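Local structure of haloalkane dehalogenase (Mycobacterium rhodesiae, 4MJ3) at residues 149-154 with 214-219; 9-14 with 197-202. The protein probably catalyses the hydrolytic cleavage of carbon-halogen bonds in haloalkanes, releasing an alcohol and a halide ion. All coordinates share one frame; numbering follows the deposited sequence. Where two conformers were deposited one is given.

Contact 1. Residues 149-154 with 214-219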
loop_
_atom_site.group_PDB
_atom_site.type_symbol
_atom_site.label_atom_id
_atom_site.label_comp_id
_atom_site.label_asym_id
_atom_site.label_seq_id
_atom_site.Cartn_x
_atom_site.Cartn_y
_atom_site.Cartn_z
HETATM N N MSE A 149 -6.381 -7.249 1.224
HETATM C CA MSE A 149 -6.997 -8.417 0.552
HETATM C C MSE A 149 -6.745 -8.322 -0.927
HETATM O O MSE A 149 -6.190 -7.328 -1.416
HETATM C CB MSE A 149 -8.507 -8.554 0.713
HETATM C CG MSE A 149 -8.894 -9.926 1.291
HETATM SE SE MSE A 149 -8.551 -11.671 0.412
HETATM C CE MSE A 149 -10.448 -12.071 0.135
ATOM N N LEU A 150 -7.172 -9.356 -1.641
ATOM C CA LEU A 150 -7.154 -9.375 -3.105
ATOM C C LEU A 150 -8.547 -9.761 -3.580
ATOM O O LEU A 150 -8.811 -10.934 -3.840
ATOM C CB LEU A 150 -6.099 -10.318 -3.661
ATOM C CG LEU A 150 -5.979 -10.407 -5.194
ATOM C CD1 LEU A 150 -5.898 -9.038 -5.854
ATOM C CD2 LEU A 150 -4.788 -11.237 -5.623
ATOM N N PRO A 151 -9.461 -8.796 -3.647
ATOM C CA PRO A 151 -10.829 -9.150 -4.032
ATOM C C PRO A 151 -10.973 -9.349 -5.527
ATOM O O PRO A 151 -10.414 -8.603 -6.320
ATOM C CB PRO A 151 -11.658 -7.940 -3.580
ATOM C CG PRO A 151 -10.683 -6.838 -3.361
ATOM C CD PRO A 151 -9.290 -7.339 -3.530
ATOM N N THR A 152 -11.791 -10.312 -5.908
ATOM C CA THR A 152 -12.067 -10.563 -7.318
ATOM C C THR A 152 -13.372 -9.924 -7.778
ATOM O O THR A 152 -13.628 -9.862 -8.971
ATOM C CB THR A 152 -12.169 -12.073 -7.544
ATOM O OG1 THR A 152 -13.168 -12.604 -6.672
ATOM C CG2 THR A 152 -10.824 -12.764 -7.259
ATOM N N GLY A 153 -14.200 -9.507 -6.818
ATOM C CA GLY A 153 -15.555 -9.061 -7.081
ATOM C C GLY A 153 -16.592 -10.147 -6.835
ATOM O O GLY A 153 -17.795 -9.923 -6.959
ATOM N N ASP A 154 -16.138 -11.340 -6.482
ATOM C CA ASP A 154 -17.047 -12.455 -6.283
ATOM C C ASP A 154 -17.689 -12.523 -4.906
ATOM O O ASP A 154 -18.679 -13.222 -4.747
ATOM C CB ASP A 154 -16.330 -13.761 -6.610
ATOM C CG ASP A 154 -16.015 -13.865 -8.088
ATOM O OD1 ASP A 154 -16.960 -13.747 -8.905
ATOM O OD2 ASP A 154 -14.841 -14.080 -8.459
HETATM N N MSE A 214 -13.856 3.456 -5.630
HETATM C CA MSE A 214 -14.705 2.956 -6.731
HETATM C C MSE A 214 -14.030 1.870 -7.531
HETATM O O MSE A 214 -14.684 1.182 -8.317
HETATM C CB MSE A 214 -15.125 4.085 -7.680
HETATM C CG MSE A 214 -15.829 5.246 -6.976
HETATM SE SE MSE A 214 -17.282 4.650 -5.765
HETATM C CE MSE A 214 -18.457 3.814 -7.114
ATOM N N LEU A 215 -12.730 1.672 -7.337
ATOM C CA LEU A 215 -11.970 0.642 -8.055
ATOM C C LEU A 215 -11.958 -0.700 -7.338
ATOM O O LEU A 215 -11.454 -1.672 -7.878
ATOM C CB LEU A 215 -10.520 1.109 -8.291
ATOM C CG LEU A 215 -10.374 2.397 -9.123
ATOM C CD1 LEU A 215 -8.901 2.729 -9.274
ATOM C CD2 LEU A 215 -11.033 2.263 -10.488
ATOM N N VAL A 216 -12.463 -0.743 -6.111
ATOM C CA VAL A 216 -12.456 -1.985 -5.335
ATOM C C VAL A 216 -13.509 -2.916 -5.953
ATOM O O VAL A 216 -14.669 -2.555 -6.033
ATOM C CB VAL A 216 -12.800 -1.758 -3.854
ATOM C CG1 VAL A 216 -12.862 -3.107 -3.111
ATOM C CG2 VAL A 216 -11.780 -0.848 -3.201
ATOM N N PRO A 217 -13.087 -4.099 -6.417
ATOM C CA PRO A 217 -14.100 -4.965 -7.008
ATOM C C PRO A 217 -15.093 -5.505 -5.994
ATOM O O PRO A 217 -14.693 -6.143 -5.016
ATOM C CB PRO A 217 -13.282 -6.100 -7.612
ATOM C CG PRO A 217 -11.929 -5.527 -7.816
ATOM C CD PRO A 217 -11.730 -4.603 -6.650
ATOM N N ILE A 218 -16.365 -5.229 -6.209
ATOM C CA ILE A 218 -17.423 -5.669 -5.296
ATOM C C ILE A 218 -18.517 -6.428 -6.034
ATOM O O ILE A 218 -19.522 -6.789 -5.435
ATOM C CB ILE A 218 -18.021 -4.489 -4.486
ATOM C CG1 ILE A 218 -18.739 -3.486 -5.398
ATOM C CG2 ILE A 218 -16.914 -3.784 -3.685
ATOM C CD1 ILE A 218 -19.384 -2.336 -4.655
ATOM N N SER A 219 -18.319 -6.640 -7.330
ATOM C CA SER A 219 -19.237 -7.391 -8.157
ATOM C C SER A 219 -18.441 -8.045 -9.279
ATOM O O SER A 219 -17.398 -7.529 -9.655
ATOM C CB SER A 219 -20.257 -6.404 -8.738
ATOM O OG SER A 219 -20.879 -6.905 -9.902
#
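Gly153 and Ser219 bring two irregular loops together, their CA atoms 4.2 Å apart, at the place where the helical cap of this alpha/beta hydrolase fold leaves and rejoins the core. One loop follows strand 140-145, the other precedes helix 225-235. Gly153, at a positive phi of 98°, has no side chain to hold the backbones apart. Its O lies 3.1 Å from Ser219 C, and its CA makes a C-H...O contact with Ser219 O at 3.5 Å. A further approach, Gly153 O to Ser219 N, is too poorly angled to count as a bond, and the join rests on close van der Waals fit.

Earlier along both loops, two prolines meet with their rings crossed at about a right angle. Pro217 touches both Gly153 and Pro151: its CB sits 3.6 Å from Gly153 N, its CG is against Pro151 O, and its CD faces Pro151 CG at 4.1 Å. Pro151 CG also reaches Val216 CG1, 4.3 Å away. Helix 225-235 backs the join, Asn228 ND2 bonding Pro151 O and Thr225 OG1 bonding Thr152 O, while its Arg229 forms a salt bridge with Asp154 OD1. Thr152 has its CB directed away from the other loop and forms an ST turn, OG1 accepting from Asp154 N at 3.2 Å while donating to Asp154 OD2, which it meets from above the carboxylate plane.

Contact 2. Residues 9-14 with 197-202; sequences ERFTAL and DAPFPD
Arg10 reaches from a short 3-10 segment into the type I turn Asp197-Phe200, which begins on the last residue of helix 190-197, and the tight half of the contact is built on its guanidinium group. NE donates to Ala198 O over 2.9 Å in an essentially straight bond (179°), and NH2 donates to Asp197 O, also at 2.9 Å but more bent (144°). Both carbonyl oxygens lie in the guanidinium plane, which fixes the rotation of the group. The chain arrives there by bending at chi2 (-77°) and again at chi3, which folds its methylene groups along Ala198 O. Pro201 CA lies over the centre of one guanidinium face, 3.6 Å above it. Asp197 O is gripped twice: Arg10 NH2 comes from one face of its plane and Phe200 N, which closes the turn, from the other.

Ala198 is buried beside this anchor, its CB 3.4 Å from Arg10 O and 4.0 Å from Phe11 CE1. The end of the Phe11 ring continues the apolar patch, CZ lying 4.0 Å from Pro199 CA, with Thr6 and Arg86 packed against the ring as well.

The outer side is looser. From Phe11 the chain swings off in a type II turn whose Thr12 and Ala13 are exposed and make no contact with 197-202; Leu14 has its CB directed toward 197-202, yet its CD2 stays 4.7 Å from Ala198 CB. At the far end Asp202 is likewise exposed.

Carbonyls at a helix C terminus probably carry extra negative potential, well suited to an arginine. The pairing fastens the N-terminal arm to the helical cap of the alpha/beta hydrolase fold.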
loop_
_atom_site.group_PDB
_atom_site.type_symbol
_atom_site.label_atom_id
_atom_site.label_comp_id
_atom_site.label_asym_id
_atom_site.label_seq_id
_atom_site.Cartn_x
_atom_site.Cartn_y
_atom_site.Cartn_z
ATOM N N GLU A 9 7.419 22.670 -1.797
ATOM C CA GLU A 9 7.211 23.433 -0.560
ATOM C C GLU A 9 6.193 22.762 0.386
ATOM O O GLU A 9 6.242 22.956 1.596
ATOM C CB GLU A 9 6.791 24.860 -0.878
ATOM C CG GLU A 9 7.926 25.676 -1.554
ATOM C CD GLU A 9 7.991 25.526 -3.076
ATOM O OE1 GLU A 9 7.334 24.620 -3.628
ATOM O OE2 GLU A 9 8.719 26.306 -3.730
ATOM N N ARG A 10 5.311 21.929 -0.149
ATOM C CA ARG A 10 4.333 21.238 0.706
ATOM C C ARG A 10 4.989 20.238 1.640
ATOM O O ARG A 10 4.388 19.852 2.653
ATOM C CB ARG A 10 3.269 20.521 -0.146
ATOM C CG ARG A 10 2.397 21.454 -0.973
ATOM C CD ARG A 10 1.333 22.155 -0.137
ATOM N NE ARG A 10 0.310 21.221 0.342
ATOM C CZ ARG A 10 -0.782 21.587 1.009
ATOM N NH1 ARG A 10 -0.986 22.872 1.316
ATOM N NH2 ARG A 10 -1.665 20.676 1.397
ATOM N N PHE A 11 6.209 19.796 1.317
ATOM C CA PHE A 11 6.842 18.688 2.052
ATOM C C PHE A 11 7.988 19.143 2.952
ATOM O O PHE A 11 8.762 18.319 3.431
ATOM C CB PHE A 11 7.306 17.624 1.061
ATOM C CG PHE A 11 6.205 17.120 0.177
ATOM C CD1 PHE A 11 5.267 16.247 0.682
ATOM C CD2 PHE A 11 6.055 17.581 -1.118
ATOM C CE1 PHE A 11 4.227 15.782 -0.117
ATOM C CE2 PHE A 11 5.032 17.128 -1.925
ATOM C CZ PHE A 11 4.104 16.239 -1.408
ATOM N N THR A 12 8.046 20.445 3.216
ATOM C CA THR A 12 9.115 21.006 4.048
ATOM C C THR A 12 8.921 20.600 5.518
ATOM O O THR A 12 7.815 20.642 6.056
ATOM C CB THR A 12 9.261 22.531 3.864
ATOM O OG1 THR A 12 8.010 23.183 4.080
ATOM C CG2 THR A 12 9.759 22.825 2.465
ATOM N N ALA A 13 9.994 20.106 6.124
ATOM C CA ALA A 13 10.041 19.814 7.560
ATOM C C ALA A 13 8.921 18.895 8.107
ATOM O O ALA A 13 8.377 19.156 9.181
ATOM C CB ALA A 13 10.075 21.122 8.338
ATOM N N LEU A 14 8.605 17.815 7.399
ATOM C CA LEU A 14 7.661 16.827 7.925
ATOM C C LEU A 14 8.291 16.045 9.080
ATOM O O LEU A 14 9.419 15.594 8.960
ATOM C CB LEU A 14 7.256 15.846 6.842
ATOM C CG LEU A 14 6.574 16.465 5.625
ATOM C CD1 LEU A 14 6.206 15.372 4.653
ATOM C CD2 LEU A 14 5.340 17.273 6.015
ATOM N N ASP A 197 -2.105 15.600 4.473
ATOM C CA ASP A 197 -2.725 16.593 3.594
ATOM C C ASP A 197 -1.726 17.246 2.647
ATOM O O ASP A 197 -2.119 17.822 1.631
ATOM C CB ASP A 197 -3.444 17.665 4.417
ATOM C CG ASP A 197 -4.662 17.115 5.148
ATOM O OD1 ASP A 197 -5.202 16.086 4.726
ATOM O OD2 ASP A 197 -5.059 17.712 6.164
ATOM N N ALA A 198 -0.443 17.132 2.946
ATOM C CA ALA A 198 0.612 17.803 2.166
ATOM C C ALA A 198 0.541 17.506 0.658
ATOM O O ALA A 198 0.685 18.423 -0.141
ATOM C CB ALA A 198 1.991 17.466 2.726
ATOM N N PRO A 199 0.271 16.240 0.262
ATOM C CA PRO A 199 0.165 15.976 -1.177
ATOM C C PRO A 199 -0.957 16.699 -1.918
ATOM O O PRO A 199 -0.931 16.752 -3.153
ATOM C CB PRO A 199 -0.092 14.461 -1.227
ATOM C CG PRO A 199 0.491 13.944 0.043
ATOM C CD PRO A 199 0.119 14.996 1.049
ATOM N N PHE A 200 -1.947 17.210 -1.194
ATOM C CA PHE A 200 -3.218 17.642 -1.795
ATOM C C PHE A 200 -3.562 19.121 -1.462
ATOM O O PHE A 200 -4.431 19.392 -0.633
ATOM C CB PHE A 200 -4.347 16.737 -1.282
ATOM C CG PHE A 200 -4.115 15.268 -1.517
ATOM C CD1 PHE A 200 -3.883 14.771 -2.801
ATOM C CD2 PHE A 200 -4.103 14.385 -0.451
ATOM C CE1 PHE A 200 -3.637 13.435 -3.012
ATOM C CE2 PHE A 200 -3.881 13.031 -0.659
ATOM C CZ PHE A 200 -3.669 12.551 -1.944
ATOM N N PRO A 201 -2.858 20.080 -2.085
ATOM C CA PRO A 201 -3.146 21.499 -1.811
ATOM C C PRO A 201 -4.603 21.872 -2.039
ATOM O O PRO A 201 -5.122 22.757 -1.362
ATOM C CB PRO A 201 -2.243 22.252 -2.800
ATOM C CG PRO A 201 -1.161 21.298 -3.157
ATOM C CD PRO A 201 -1.674 19.905 -2.935
ATOM N N ASP A 202 -5.262 21.201 -2.972
ATOM C CA ASP A 202 -6.681 21.372 -3.177
ATOM C C ASP A 202 -7.257 20.164 -3.906
ATOM O O ASP A 202 -6.535 19.219 -4.204
ATOM C CB ASP A 202 -6.970 22.696 -3.927
ATOM C CG ASP A 202 -6.356 22.736 -5.303
ATOM O OD1 ASP A 202 -6.428 21.741 -6.032
ATOM O OD2 ASP A 202 -5.802 23.785 -5.679
#

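From the N terminus, residues 9-14 come before the first strand of the main sheet, 22-27. The chain then builds the core up to strand 140-145, passes through 149-154 and enters the cap helices. At 197-202 it closes the long loop of contact 2, and at 214-219 the shorter one of contact 1. The two loops cross, since 149-154 lies within the span of contact 2 while 214-219 lies beyond it. Contact 1 pins together the two ends of the cap excursion; contact 2 ties a loop in the middle of the cap sequence to the N-terminal region. Their centres are 31 Å apart, so the cap is held at well-separated places.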